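Local coordinates for Serine/threonine/tyrosine-interacting protein (Homo sapiens, PDB 2R0B) that serves, as a catalytically inactive phosphatase, as a nuclear anchor for the kinases ERK1 and ERK2 and keeps FBXW7 from assembling into its SCF ubiquitin ligase, at residues Tyr18-Met22 against Val93-Gly97; Arg58-Leu62 against Met78-Phe82; Ala99-Ala105 against Arg131-Asn137. One frame throughout, in Å; residues are numbered along the deposited sequence. Where two conformers were deposited one is given.

This chain is the dual-specificity phosphatase-like domain of the protein. Starting from the N terminus, the 3-10 turn after strand 13-16 packs on the end of strand 93-96, and contact 1 so closes a loop of some seventy residues. Contact 2 falls wholly within that loop, where strand 58-63, at the edge of the sheet, is covered by helix 76-88, the helix that leads into strand 93-96. Contact 3 follows in series: the loop leaving strand 93-96 and starting helix 103-116 meets the segment between helices 120-130 and 138-152. Contacts 1 and 3 touch where Gly97 packs on Ser104, while contacts 2 and 3 lie about 18 Å apart between centres.

Contact 1: Tyr18-Met22 against Val93-Gly97; sequences YSSAM and VLVHG
Tyr18 and Ala21 pack against the imidazole of His96, and most of this contact is van der Waals packing. The methyl of Ala21 lies 3.8 Å (CB) from His96 CD2 and is almost as near NE2, meeting the CD2-NE2 side of the ring obliquely. At the other end of the ring, Tyr18 CA comes within 3.7 Å of His96 ND1. Two residues earlier on the strand, Leu94 carries the apolar part: its CD2 branch reaches Ala21 CB at 4.0 Å and also lies against the Ser20 hydroxyl, with 3.6 Å from CD2 to OG. That hydroxyl is hydrogen-bonded to the carbonyl of Pro17, and its contact with Leu94 is plain packing.

No hydrogen bond crosses between the two segments. Tyr18 N is 3.2 Å from Gly97 O, but the angle is too poor for a bond. What Gly97 O does receive comes from its own side: His96 ND1 donates to it over 3.0 Å, nearly straight at 171°, in the carbonyl plane on a lone pair and close to the ring plane. With CG lodged between the backbone N and carbonyl carbon (chi1 79°), the ring is placed with ND1 in line for the carbonyl of the next residue. A leucine in its place would probably leave the Gly97 carbonyl without its donor and the following peptide freer to turn.

The phenol of Tyr18 leads away from the strand and meets Phe48 edge-to-face. His96 and Gly97 open the phosphate-binding loop of the tyrosine phosphatase fold, whose signature begins with a histidine and the nucleophilic cysteine; here glycine occupies the place of that cysteine, as suits a pseudophosphatase.

Contact 2: Arg58-Leu62 against Met78-Phe82; sequences RYLVL and MTKEF
Leu60 lies over the Phe82 ring: its CB stands 3.8 Å from the ring centroid and only 9° off the ring normal, a CH-pi contact over the middle of one face. The two side chains overlap with their ends pointing opposite ways, and the leucine CD2 branch runs back over the ring root, 3.9 Å from Phe82 CG. Phe82 reaches the strand because its CG is anti to the backbone N (chi1 -177°), which sends the ring out from the helix. Its far corner then meets the backbone: CZ is 3.6 Å from Arg58 O, which lies at the ring edge, in its plane. On the sheet side, His36 meets the same ring edge-to-face.

One turn back along the helix, Thr79 turns its methyl to the strand. With OG1 between the backbone N and carbonyl carbon, CG2 is left to face Leu62, 3.7 Å from its CD1 branch; the hydroxyl has weak hydrogen bonds to the carbonyls of Phe75 and Phe76. Met78 spans both leucines, CG near Leu60 CD2 and SD near Leu62 CD2, but it was modelled in two conformers, so these touches are less certain. Phe107, from helix 103-116, adds to the cover of Leu62 and Thr79.

Segments 58-62 and 78-82 run almost antiparallel (169°), their axes 10.7 Å apart at closest approach. This is the first half of a beta-alpha-beta crossover, from strand 58-63 through helix 76-88 to strand 93-96, passing over strand 36-41, in the alpha/beta fold of the tyrosine phosphatase family.

Contact 3: Ala99-Ala105 against Arg131-Asn137; sequences AGISRSA and RFCINPN. With SO4 (sulfate ion), chain B.
Ile101 and Ser102 run close by Ile134 and Pro136, loop against loop, with Ser102 CA 3.9 Å from Pro136 CA, and Asn135 N gives a straight bond (2.8 Å, 174°) to Ile101 O. Arg131 braces the start of the loop. Extended from CG to NE, it brings its guanidinium edge-on to two successive carbonyls: NE donates to Gly100 O at 2.8 Å (169°), and NH2 to Ala99 O at 2.9 Å on a more bent path. Both acceptors lie close to the guanidinium plane, while Cys133 SG sits over one face, toward the rim. NH2 also serves Arg3 O, and NH1 serves Gln7 OE1. Gly100 has no side chain here, and a CB would run into Arg131 NH2.

The loop so braced is the phosphate-binding loop of the tyrosine phosphatase family, and a sulfate, probably from the crystallisation liquor, fills its cradle, consistent with the phosphate site of active relatives. Within the loop O1 takes the amides of Ile101 and Ser102, O2 the amide and NE of Arg103 (2.8 Å from NE), O3 Ala99 N and Arg103 NH2, O4 the amide and hydroxyl of Ser104 (2.7 Å from OG); Asn98 N also bonds to the anion. Arg103, bent at chi3, turns its guanidinium edge to the sulfate, and Glu45 pairs with its NH1.

Ser102 OG, turned by chi1 (-179°) to the far side from its N, accepts from Asn137 N at 3.1 Å; Asp66 OD1 bonds to both Ser102 OG and Asn137 ND2. Asn137 is the N-cap of helix 138-152, its OD1 accepting from Phe140 N. Deeper in, Ala105 CB packs on Ile134 CB at 3.8 Å, just inside the first turn of helix 103-116, while Ile101 CG1 touches Cys133 SG.

Contact 1: Tyr18-Met22 against Val93-Gly97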
loop_
_atom_site.group_PDB
_atom_site.type_symbol
_atom_site.label_atom_id
_atom_site.label_comp_id
_atom_site.label_asym_id
_atom_site.label_seq_id
_atom_site.Cartn_x
_atom_site.Cartn_y
_atom_site.Cartn_z
ATOM N N TYR A 18 -9.771 -2.588 3.169
ATOM C CA TYR A 18 -10.617 -1.557 2.615
ATOM C C TYR A 18 -11.447 -0.826 3.698
ATOM O O TYR A 18 -11.810 0.356 3.536
ATOM C CB TYR A 18 -11.504 -2.136 1.505
ATOM C CG TYR A 18 -12.725 -2.832 2.060
ATOM C CD1 TYR A 18 -12.704 -4.195 2.339
ATOM C CD2 TYR A 18 -13.882 -2.110 2.344
ATOM C CE1 TYR A 18 -13.832 -4.853 2.870
ATOM C CE2 TYR A 18 -15.001 -2.751 2.882
ATOM C CZ TYR A 18 -14.969 -4.098 3.147
ATOM O OH TYR A 18 -16.087 -4.696 3.680
ATOM N N SER A 19 -11.753 -1.535 4.791
ATOM C CA SER A 19 -12.629 -0.978 5.827
ATOM C C SER A 19 -12.036 0.280 6.454
ATOM O O SER A 19 -12.766 1.087 7.022
ATOM C CB SER A 19 -12.992 -2.039 6.887
ATOM O OG SER A 19 -12.097 -2.047 7.985
ATOM N N SER A 20 -10.726 0.469 6.321
ATOM C CA SER A 20 -10.097 1.662 6.917
ATOM C C SER A 20 -10.377 2.981 6.200
ATOM O O SER A 20 -10.089 4.053 6.737
ATOM C CB SER A 20 -8.593 1.452 7.122
ATOM O OG SER A 20 -7.913 1.248 5.915
ATOM N N ALA A 21 -10.936 2.919 4.994
ATOM C CA ALA A 21 -11.178 4.120 4.223
ATOM C C ALA A 21 -12.662 4.279 3.840
ATOM O O ALA A 21 -12.994 4.996 2.901
ATOM C CB ALA A 21 -10.259 4.151 2.991
ATOM N N MET A 22 -13.534 3.638 4.623
ATOM C CA MET A 22 -15.003 3.746 4.468
ATOM C C MET A 22 -15.453 5.111 4.982
ATOM O O MET A 22 -14.732 5.737 5.761
ATOM C CB MET A 22 -15.709 2.652 5.294
ATOM C CG MET A 22 -15.698 1.211 4.699
ATOM S SD MET A 22 -16.649 -0.014 5.692
ATOM C CE MET A 22 -15.927 0.237 7.315
ATOM N N VAL A 93 0.090 8.896 4.049
ATOM C CA VAL A 93 -0.465 8.020 3.015
ATOM C C VAL A 93 -1.063 6.755 3.638
ATOM O O VAL A 93 -0.427 6.059 4.453
ATOM C CB VAL A 93 0.610 7.609 1.994
ATOM C CG1 VAL A 93 0.007 6.739 0.905
ATOM C CG2 VAL A 93 1.315 8.843 1.374
ATOM N N LEU A 94 -2.300 6.456 3.257
ATOM C CA LEU A 94 -2.879 5.160 3.588
ATOM C C LEU A 94 -2.840 4.303 2.321
ATOM O O LEU A 94 -3.332 4.731 1.270
ATOM C CB LEU A 94 -4.328 5.306 4.078
ATOM C CG LEU A 94 -5.162 4.008 4.114
ATOM C CD1 LEU A 94 -4.548 2.941 5.046
ATOM C CD2 LEU A 94 -6.611 4.330 4.515
ATOM N N VAL A 95 -2.232 3.121 2.403
ATOM C CA VAL A 95 -2.302 2.146 1.308
ATOM C C VAL A 95 -3.260 1.029 1.737
ATOM O O VAL A 95 -3.061 0.404 2.775
ATOM C CB VAL A 95 -0.940 1.503 1.016
ATOM C CG1 VAL A 95 -1.082 0.527 -0.180
ATOM C CG2 VAL A 95 0.109 2.573 0.750
ATOM N N HIS A 96 -4.306 0.789 0.950
ATOM C CA HIS A 96 -5.254 -0.249 1.300
ATOM C C HIS A 96 -5.599 -1.109 0.098
ATOM O O HIS A 96 -5.521 -0.655 -1.057
ATOM C CB HIS A 96 -6.515 0.327 1.998
ATOM C CG HIS A 96 -7.519 0.932 1.063
ATOM N ND1 HIS A 96 -8.337 0.167 0.252
ATOM C CD2 HIS A 96 -7.835 2.227 0.807
ATOM C CE1 HIS A 96 -9.113 0.969 -0.458
ATOM N NE2 HIS A 96 -8.833 2.218 -0.135
ATOM N N GLY A 97 -5.943 -2.367 0.381
ATOM C CA GLY A 97 -6.434 -3.266 -0.637
ATOM C C GLY A 97 -7.832 -3.685 -0.219
ATOM O O GLY A 97 -8.645 -2.851 0.198
#

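Contact 2: Arg58-Leu62 against Met78-Phe82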
loop_
_atom_site.group_PDB
_atom_site.type_symbol
_atom_site.label_atom_id
_atom_site.label_comp_id
_atom_site.label_asym_id
_atom_site.label_seq_id
_atom_site.Cartn_x
_atom_site.Cartn_y
_atom_site.Cartn_z
ATOM N N ARG A 58 -6.330 13.023 -1.897
ATOM C CA ARG A 58 -5.812 12.652 -3.219
ATOM C C ARG A 58 -5.695 11.130 -3.321
ATOM O O ARG A 58 -5.100 10.483 -2.449
ATOM C CB ARG A 58 -4.460 13.303 -3.492
ATOM C CG ARG A 58 -4.490 14.828 -3.507
ATOM C CD ARG A 58 -3.193 15.396 -4.045
ATOM N NE ARG A 58 -3.227 16.859 -4.127
ATOM C CZ ARG A 58 -2.212 17.607 -4.549
ATOM N NH1 ARG A 58 -1.074 17.038 -4.944
ATOM N NH2 ARG A 58 -2.336 18.933 -4.589
ATOM N N TYR A 59 -6.259 10.556 -4.377
ATOM C CA TYR A 59 -6.305 9.113 -4.529
ATOM C C TYR A 59 -5.397 8.636 -5.648
ATOM O O TYR A 59 -5.137 9.372 -6.606
ATOM C CB TYR A 59 -7.742 8.663 -4.833
ATOM C CG TYR A 59 -8.658 8.658 -3.640
ATOM C CD1 TYR A 59 -8.808 7.509 -2.851
ATOM C CD2 TYR A 59 -9.384 9.795 -3.291
ATOM C CE1 TYR A 59 -9.664 7.496 -1.749
ATOM C CE2 TYR A 59 -10.226 9.797 -2.196
ATOM C CZ TYR A 59 -10.370 8.644 -1.428
ATOM O OH TYR A 59 -11.244 8.640 -0.366
ATOM N N LEU A 60 -4.911 7.399 -5.514
ATOM C CA LEU A 60 -4.314 6.663 -6.609
ATOM C C LEU A 60 -5.005 5.310 -6.649
ATOM O O LEU A 60 -4.853 4.505 -5.729
ATOM C CB LEU A 60 -2.799 6.510 -6.413
ATOM C CG LEU A 60 -2.052 5.733 -7.486
ATOM C CD1 LEU A 60 -2.187 6.477 -8.799
ATOM C CD2 LEU A 60 -0.553 5.596 -7.173
ATOM N N VAL A 61 -5.809 5.070 -7.684
ATOM C CA VAL A 61 -6.594 3.818 -7.782
ATOM C C VAL A 61 -5.906 2.852 -8.737
ATOM O O VAL A 61 -5.638 3.196 -9.894
ATOM C CB VAL A 61 -8.052 4.089 -8.243
ATOM C CG1 VAL A 61 -8.822 2.781 -8.423
ATOM C CG2 VAL A 61 -8.770 5.004 -7.276
ATOM N N LEU A 62 -5.630 1.642 -8.249
ATOM C CA LEU A 62 -4.878 0.649 -9.017
ATOM C C LEU A 62 -5.728 -0.590 -9.209
ATOM O O LEU A 62 -6.079 -1.281 -8.244
ATOM C CB LEU A 62 -3.558 0.258 -8.322
ATOM C CG LEU A 62 -2.515 1.348 -8.070
ATOM C CD1 LEU A 62 -1.301 0.813 -7.297
ATOM C CD2 LEU A 62 -2.065 2.047 -9.352
ATOM N N MET A 78 5.440 4.324 -9.928
ATOM C CA MET A 78 4.276 5.192 -9.752
ATOM C C MET A 78 3.975 5.381 -8.268
ATOM O O MET A 78 3.775 6.495 -7.783
ATOM C CB MET A 78 3.072 4.549 -10.478
ATOM C CG MET A 78 1.700 5.250 -10.358
ATOM S SD MET A 78 0.378 4.479 -11.364
ATOM C CE MET A 78 1.134 4.301 -12.984
ATOM N N THR A 79 3.921 4.266 -7.540
ATOM C CA THR A 79 3.531 4.355 -6.130
ATOM C C THR A 79 4.630 4.965 -5.268
ATOM O O THR A 79 4.338 5.707 -4.329
ATOM C CB THR A 79 3.041 3.012 -5.566
ATOM O OG1 THR A 79 4.096 2.051 -5.651
ATOM C CG2 THR A 79 1.824 2.541 -6.378
ATOM N N LYS A 80 5.885 4.693 -5.612
ATOM C CA LYS A 80 7.025 5.325 -4.935
ATOM C C LYS A 80 6.967 6.860 -5.084
ATOM O O LYS A 80 7.115 7.594 -4.101
ATOM C CB LYS A 80 8.340 4.762 -5.489
ATOM C CG LYS A 80 9.644 5.552 -5.169
ATOM C CD LYS A 80 10.158 5.371 -3.754
ATOM C CE LYS A 80 11.542 6.047 -3.564
ATOM N NZ LYS A 80 11.702 6.591 -2.174
ATOM N N GLU A 81 6.722 7.325 -6.310
ATOM C CA GLU A 81 6.563 8.758 -6.607
ATOM C C GLU A 81 5.394 9.364 -5.813
ATOM O O GLU A 81 5.536 10.428 -5.205
ATOM C CB GLU A 81 6.403 8.951 -8.131
ATOM C CG GLU A 81 5.960 10.339 -8.594
ATOM C CD GLU A 81 5.791 10.417 -10.110
ATOM O OE1 GLU A 81 5.078 9.564 -10.692
ATOM O OE2 GLU A 81 6.383 11.339 -10.720
ATOM N N PHE A 82 4.276 8.646 -5.763
ATOM C CA PHE A 82 3.065 9.125 -5.107
ATOM C C PHE A 82 3.296 9.283 -3.596
ATOM O O PHE A 82 2.985 10.338 -3.003
ATOM C CB PHE A 82 1.910 8.154 -5.408
ATOM C CG PHE A 82 0.563 8.575 -4.834
ATOM C CD1 PHE A 82 -0.235 9.494 -5.493
ATOM C CD2 PHE A 82 0.071 7.981 -3.684
ATOM C CE1 PHE A 82 -1.467 9.870 -5.003
ATOM C CE2 PHE A 82 -1.183 8.325 -3.184
ATOM C CZ PHE A 82 -1.956 9.272 -3.852
#

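Contact 3: Ala99-Ala105 against Arg131-Asn137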
loop_
_atom_site.group_PDB
_atom_site.type_symbol
_atom_site.label_atom_id
_atom_site.label_comp_id
_atom_site.label_asym_id
_atom_site.label_seq_id
_atom_site.Cartn_x
_atom_site.Cartn_y
_atom_site.Cartn_z
ATOM N N ALA A 99 -8.177 -7.014 1.785
ATOM C CA ALA A 99 -7.820 -7.599 3.072
ATOM C C ALA A 99 -6.605 -6.932 3.728
ATOM O O ALA A 99 -6.417 -7.092 4.926
ATOM C CB ALA A 99 -7.572 -9.141 2.940
ATOM N N GLY A 100 -5.793 -6.184 2.970
ATOM C CA GLY A 100 -4.550 -5.631 3.526
ATOM C C GLY A 100 -3.535 -6.742 3.791
ATOM O O GLY A 100 -2.782 -6.703 4.772
ATOM N N ILE A 101 -3.495 -7.731 2.909
ATOM C CA ILE A 101 -2.638 -8.897 3.131
ATOM C C ILE A 101 -1.591 -9.088 2.042
ATOM O O ILE A 101 -0.428 -9.364 2.336
ATOM C CB ILE A 101 -3.461 -10.174 3.305
ATOM C CG1 ILE A 101 -4.249 -10.080 4.617
ATOM C CG2 ILE A 101 -2.576 -11.435 3.251
ATOM C CD1 ILE A 101 -5.123 -11.278 4.921
ATOM N N SER A 102 -2.027 -8.998 0.791
ATOM C CA SER A 102 -1.184 -9.410 -0.324
ATOM C C SER A 102 -0.801 -8.287 -1.277
ATOM O O SER A 102 0.367 -7.935 -1.332
ATOM C CB SER A 102 -1.820 -10.552 -1.100
ATOM O OG SER A 102 -0.945 -10.923 -2.158
ATOM N N ARG A 103 -1.750 -7.757 -2.041
ATOM C CA ARG A 103 -1.469 -6.617 -2.943
ATOM C C ARG A 103 -0.966 -5.354 -2.206
ATOM O O ARG A 103 0.113 -4.781 -2.505
ATOM C CB ARG A 103 -2.731 -6.265 -3.752
ATOM C CG ARG A 103 -3.245 -7.417 -4.677
ATOM C CD ARG A 103 -4.646 -7.188 -5.232
ATOM N NE ARG A 103 -5.662 -7.335 -4.183
ATOM C CZ ARG A 103 -6.974 -7.223 -4.377
ATOM N NH1 ARG A 103 -7.473 -7.011 -5.602
ATOM N NH2 ARG A 103 -7.799 -7.377 -3.349
ATOM N N SER A 104 -1.765 -4.899 -1.250
ATOM C CA SER A 104 -1.441 -3.700 -0.500
ATOM C C SER A 104 -0.103 -3.846 0.244
ATOM O O SER A 104 0.757 -2.933 0.176
ATOM C CB SER A 104 -2.582 -3.359 0.446
ATOM O OG SER A 104 -2.904 -4.482 1.223
ATOM N N ALA A 105 0.094 -5.002 0.879
ATOM C CA ALA A 105 1.346 -5.259 1.586
ATOM C C ALA A 105 2.518 -5.213 0.624
ATOM O O ALA A 105 3.555 -4.640 0.951
ATOM C CB ALA A 105 1.319 -6.603 2.302
ATOM N N ARG A 131 1.861 -5.479 11.137
ATOM C CA ARG A 131 0.586 -6.030 10.676
ATOM C C ARG A 131 0.742 -7.536 10.485
ATOM O O ARG A 131 1.236 -8.034 9.458
ATOM C CB ARG A 131 0.097 -5.341 9.394
ATOM C CG ARG A 131 -1.310 -5.807 8.963
ATOM C CD ARG A 131 -1.790 -5.005 7.753
ATOM N NE ARG A 131 -3.070 -5.496 7.238
ATOM C CZ ARG A 131 -4.257 -5.311 7.822
ATOM N NH1 ARG A 131 -4.353 -4.657 8.984
ATOM N NH2 ARG A 131 -5.342 -5.833 7.268
ATOM N N PHE A 132 0.307 -8.268 11.503
ATOM C CA PHE A 132 0.612 -9.680 11.639
ATOM C C PHE A 132 0.166 -10.562 10.475
ATOM O O PHE A 132 0.734 -11.624 10.250
ATOM C CB PHE A 132 0.053 -10.210 12.969
ATOM C CG PHE A 132 -1.442 -10.414 12.971
ATOM C CD1 PHE A 132 -2.001 -11.567 12.413
ATOM C CD2 PHE A 132 -2.276 -9.484 13.580
ATOM C CE1 PHE A 132 -3.387 -11.778 12.423
ATOM C CE2 PHE A 132 -3.656 -9.684 13.607
ATOM C CZ PHE A 132 -4.213 -10.832 13.021
ATOM N N CYS A 133 -0.847 -10.108 9.740
ATOM C CA CYS A 133 -1.525 -10.967 8.799
ATOM C C CYS A 133 -0.968 -10.885 7.370
ATOM O O CYS A 133 -1.476 -11.596 6.482
ATOM C CB CYS A 133 -3.030 -10.651 8.812
ATOM S SG CYS A 133 -3.412 -9.000 8.256
ATOM N N ILE A 134 0.081 -10.076 7.139
ATOM C CA ILE A 134 0.555 -9.894 5.747
ATOM C C ILE A 134 1.168 -11.137 5.108
ATOM O O ILE A 134 1.838 -11.956 5.775
ATOM C CB ILE A 134 1.489 -8.641 5.534
ATOM C CG1 ILE A 134 2.860 -8.849 6.174
ATOM C CG2 ILE A 134 0.821 -7.386 6.021
ATOM C CD1 ILE A 134 4.019 -8.087 5.470
ATOM N N ASN A 135 0.930 -11.274 3.805
ATOM C CA ASN A 135 1.330 -12.468 3.077
ATOM C C ASN A 135 1.252 -12.222 1.563
ATOM O O ASN A 135 0.325 -12.686 0.902
ATOM C CB ASN A 135 0.466 -13.652 3.549
ATOM C CG ASN A 135 0.885 -14.989 2.962
ATOM O OD1 ASN A 135 2.042 -15.218 2.572
ATOM N ND2 ASN A 135 -0.074 -15.892 2.900
ATOM N N PRO A 136 2.232 -11.477 1.001
ATOM C CA PRO A 136 2.183 -11.307 -0.450
ATOM C C PRO A 136 2.283 -12.674 -1.133
ATOM O O PRO A 136 3.040 -13.557 -0.672
ATOM C CB PRO A 136 3.430 -10.456 -0.754
ATOM C CG PRO A 136 3.788 -9.810 0.526
ATOM C CD PRO A 136 3.412 -10.809 1.581
ATOM N N ASN A 137 1.507 -12.893 -2.197
ATOM C CA ASN A 137 1.631 -14.168 -2.924
ATOM C C ASN A 137 3.034 -14.305 -3.525
ATOM O O ASN A 137 3.771 -13.323 -3.620
ATOM C CB ASN A 137 0.505 -14.366 -3.975
ATOM C CG ASN A 137 0.651 -13.491 -5.197
ATOM O OD1 ASN A 137 1.694 -13.473 -5.864
ATOM N ND2 ASN A 137 -0.422 -12.783 -5.540
HETATM S S SO4 B . -5.085 -7.438 -0.567
HETATM O O1 SO4 B . -4.899 -8.373 0.541
HETATM O O2 SO4 B . -4.542 -8.096 -1.748
HETATM O O3 SO4 B . -6.500 -7.190 -0.832
HETATM O O4 SO4 B . -4.416 -6.163 -0.315
#